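Local structure of synaptic vesicle membrane protein VAT-1 homolog-like (Homo sapiens, 4A27) at residues F123-V128 / S279-L284. The protein probably acts as an oxidoreductase of the quinone oxidoreductase subfamily within the zinc-containing alcohol dehydrogenase family. Sequence-based numbering, arbitrary orientation.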
loop_
_atom_site.group_PDB
_atom_site.type_symbol
_atom_site.label_atom_id
_atom_site.label_comp_id
_atom_site.label_asym_id
_atom_site.label_seq_id
_atom_site.Cartn_x
_atom_site.Cartn_y
_atom_site.Cartn_z
ATOM N N PHE A 123 23.865 -3.032 -9.219
ATOM C CA PHE A 123 22.579 -2.582 -9.773
ATOM C C PHE A 123 21.318 -3.337 -9.193
ATOM O O PHE A 123 20.488 -2.716 -8.537
ATOM C CB PHE A 123 22.642 -2.720 -11.286
ATOM C CG PHE A 123 21.593 -1.982 -12.015
ATOM C CD1 PHE A 123 21.707 -0.614 -12.207
ATOM C CD2 PHE A 123 20.474 -2.633 -12.514
ATOM C CE1 PHE A 123 20.726 0.094 -12.901
ATOM C CE2 PHE A 123 19.486 -1.921 -13.219
ATOM C CZ PHE A 123 19.629 -0.557 -13.411
ATOM N N PRO A 124 21.214 -4.673 -9.386
ATOM C CA PRO A 124 19.961 -5.408 -9.117
ATOM C C PRO A 124 19.388 -5.363 -7.709
ATOM O O PRO A 124 18.237 -4.999 -7.545
ATOM C CB PRO A 124 20.296 -6.879 -9.466
ATOM C CG PRO A 124 21.693 -6.910 -9.850
ATOM C CD PRO A 124 22.343 -5.607 -9.571
ATOM N N MET A 125 20.147 -5.734 -6.689
ATOM C CA MET A 125 19.577 -5.738 -5.345
ATOM C C MET A 125 19.048 -4.361 -4.970
ATOM O O MET A 125 17.869 -4.228 -4.611
ATOM C CB MET A 125 20.581 -6.226 -4.305
ATOM C CG MET A 125 20.832 -7.743 -4.335
ATOM S SD MET A 125 19.465 -8.710 -3.637
ATOM C CE MET A 125 19.947 -8.592 -1.898
ATOM N N ASN A 126 19.922 -3.347 -5.031
ATOM C CA ASN A 126 19.564 -2.034 -4.530
ATOM C C ASN A 126 18.457 -1.394 -5.347
ATOM O O ASN A 126 17.484 -0.851 -4.767
ATOM C CB ASN A 126 20.759 -1.095 -4.416
ATOM C CG ASN A 126 21.772 -1.525 -3.347
ATOM O OD1 ASN A 126 21.483 -2.343 -2.492
ATOM N ND2 ASN A 126 22.964 -0.960 -3.403
ATOM N N PHE A 127 18.575 -1.422 -6.672
ATOM C CA PHE A 127 17.619 -0.698 -7.484
ATOM C C PHE A 127 16.270 -1.413 -7.609
ATOM O O PHE A 127 15.225 -0.747 -7.640
ATOM C CB PHE A 127 18.185 -0.300 -8.846
ATOM C CG PHE A 127 19.071 0.916 -8.779
ATOM C CD1 PHE A 127 20.392 0.803 -8.348
ATOM C CD2 PHE A 127 18.568 2.178 -9.098
ATOM C CE1 PHE A 127 21.203 1.942 -8.225
ATOM C CE2 PHE A 127 19.380 3.324 -8.990
ATOM C CZ PHE A 127 20.705 3.187 -8.555
ATOM N N VAL A 128 16.261 -2.749 -7.643
ATOM C CA VAL A 128 14.990 -3.451 -7.686
ATOM C C VAL A 128 14.273 -3.228 -6.334
ATOM O O VAL A 128 13.081 -3.013 -6.293
ATOM C CB VAL A 128 15.142 -4.983 -8.016
ATOM C CG1 VAL A 128 13.851 -5.691 -7.872
ATOM C CG2 VAL A 128 15.685 -5.202 -9.460
ATOM N N SER A 279 10.999 -8.161 1.309
ATOM C CA SER A 279 12.204 -9.010 1.180
ATOM C C SER A 279 12.327 -9.441 -0.254
ATOM O O SER A 279 11.550 -10.290 -0.721
ATOM C CB SER A 279 12.059 -10.266 2.024
ATOM O OG SER A 279 13.006 -11.243 1.585
ATOM N N LEU A 280 13.236 -8.825 -1.000
ATOM C CA LEU A 280 13.402 -9.182 -2.396
ATOM C C LEU A 280 13.804 -10.668 -2.578
ATOM O O LEU A 280 13.349 -11.316 -3.513
ATOM C CB LEU A 280 14.437 -8.272 -3.063
ATOM C CG LEU A 280 14.789 -8.529 -4.525
ATOM C CD1 LEU A 280 13.507 -8.675 -5.372
ATOM C CD2 LEU A 280 15.706 -7.371 -5.072
ATOM N N LEU A 281 14.708 -11.163 -1.751
ATOM C CA LEU A 281 15.205 -12.530 -1.910
ATOM C C LEU A 281 14.071 -13.542 -1.797
ATOM O O LEU A 281 13.956 -14.441 -2.645
ATOM C CB LEU A 281 16.345 -12.847 -0.931
ATOM C CG LEU A 281 17.623 -12.087 -1.303
ATOM C CD1 LEU A 281 18.680 -12.404 -0.338
ATOM C CD2 LEU A 281 18.160 -12.327 -2.740
ATOM N N ASN A 282 13.211 -13.362 -0.805
ATOM C CA ASN A 282 12.030 -14.219 -0.659
ATOM C C ASN A 282 11.085 -14.145 -1.827
ATOM O O ASN A 282 10.536 -15.171 -2.232
ATOM C CB ASN A 282 11.245 -13.876 0.588
ATOM C CG ASN A 282 11.938 -14.310 1.839
ATOM O OD1 ASN A 282 12.989 -14.961 1.795
ATOM N ND2 ASN A 282 11.378 -13.921 2.975
ATOM N N LEU A 283 10.904 -12.943 -2.368
ATOM C CA LEU A 283 10.059 -12.742 -3.535
ATOM C C LEU A 283 10.596 -13.534 -4.712
ATOM O O LEU A 283 9.821 -14.141 -5.455
ATOM C CB LEU A 283 9.981 -11.248 -3.901
ATOM C CG LEU A 283 8.855 -10.737 -4.790
ATOM C CD1 LEU A 283 7.472 -11.101 -4.216
ATOM C CD2 LEU A 283 8.960 -9.200 -4.963
ATOM N N LEU A 284 11.927 -13.540 -4.853
ATOM C CA LEU A 284 12.613 -14.235 -5.931
ATOM C C LEU A 284 12.615 -15.779 -5.803
ATOM O O LEU A 284 12.210 -16.477 -6.724
ATOM C CB LEU A 284 14.056 -13.779 -6.029
ATOM C CG LEU A 284 14.239 -12.368 -6.566
ATOM C CD1 LEU A 284 15.649 -11.885 -6.247
ATOM C CD2 LEU A 284 13.922 -12.312 -8.054
#
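Leu280 reaches from the first turn of helix 280-285 into the opening turn of helix 124-137, where its CD2 methyl settles between Val128 and the backbone of Met125. The two short helical segments run nearly at right angles (99°), with axes 11.7 Å apart, a separation that long side chains must bridge. Leu280 does so because its CG stands anti to the backbone N (chi1 178°), which sends both methyls across the interface. Leu280 CD2 lies 3.8 Å from Val128 CG1, while Leu280 CD1 flanks the same methyl at 3.9 Å, so one valine branch is touched by both arms of the leucine fork. Leu280 CD2 also packs 3.8 Å from Met125 O, a carbonyl whose polarity is met by the hydroxyl of Thr129. This half of the contact is tight and buried; Ile293 and Val297 of helix 290-305 pack on Val128 as well.

The other half is looser in being partly exposed. Met125 SD sits 3.9 Å from Leu281 CD2, and the two side chains cross roughly perpendicularly. The bend at chi2 sets where the sulfur lies, and at 4.2 Å from Leu280 CD2 Met125 SD links the two halves. Phe91 of strand 87-91 packs against the methionine too.

Behind the leucines, Ser279 is the N-cap of its helix, its OG accepting a bond from Asn282 N at 3.2 Å, while Ser279 N and Asn282 ND2 bond to the second subunit. The contact thus joins the start of helix 124-137 to a short helix at the subunit interface, which follows strand 274-278, outermost within this chain in the parallel, Rossmann-type sheet. Across to 124-128 Leu280 and Leu281 offer aliphatic carbon, implying cohesion by dispersion and hydrophobic burial.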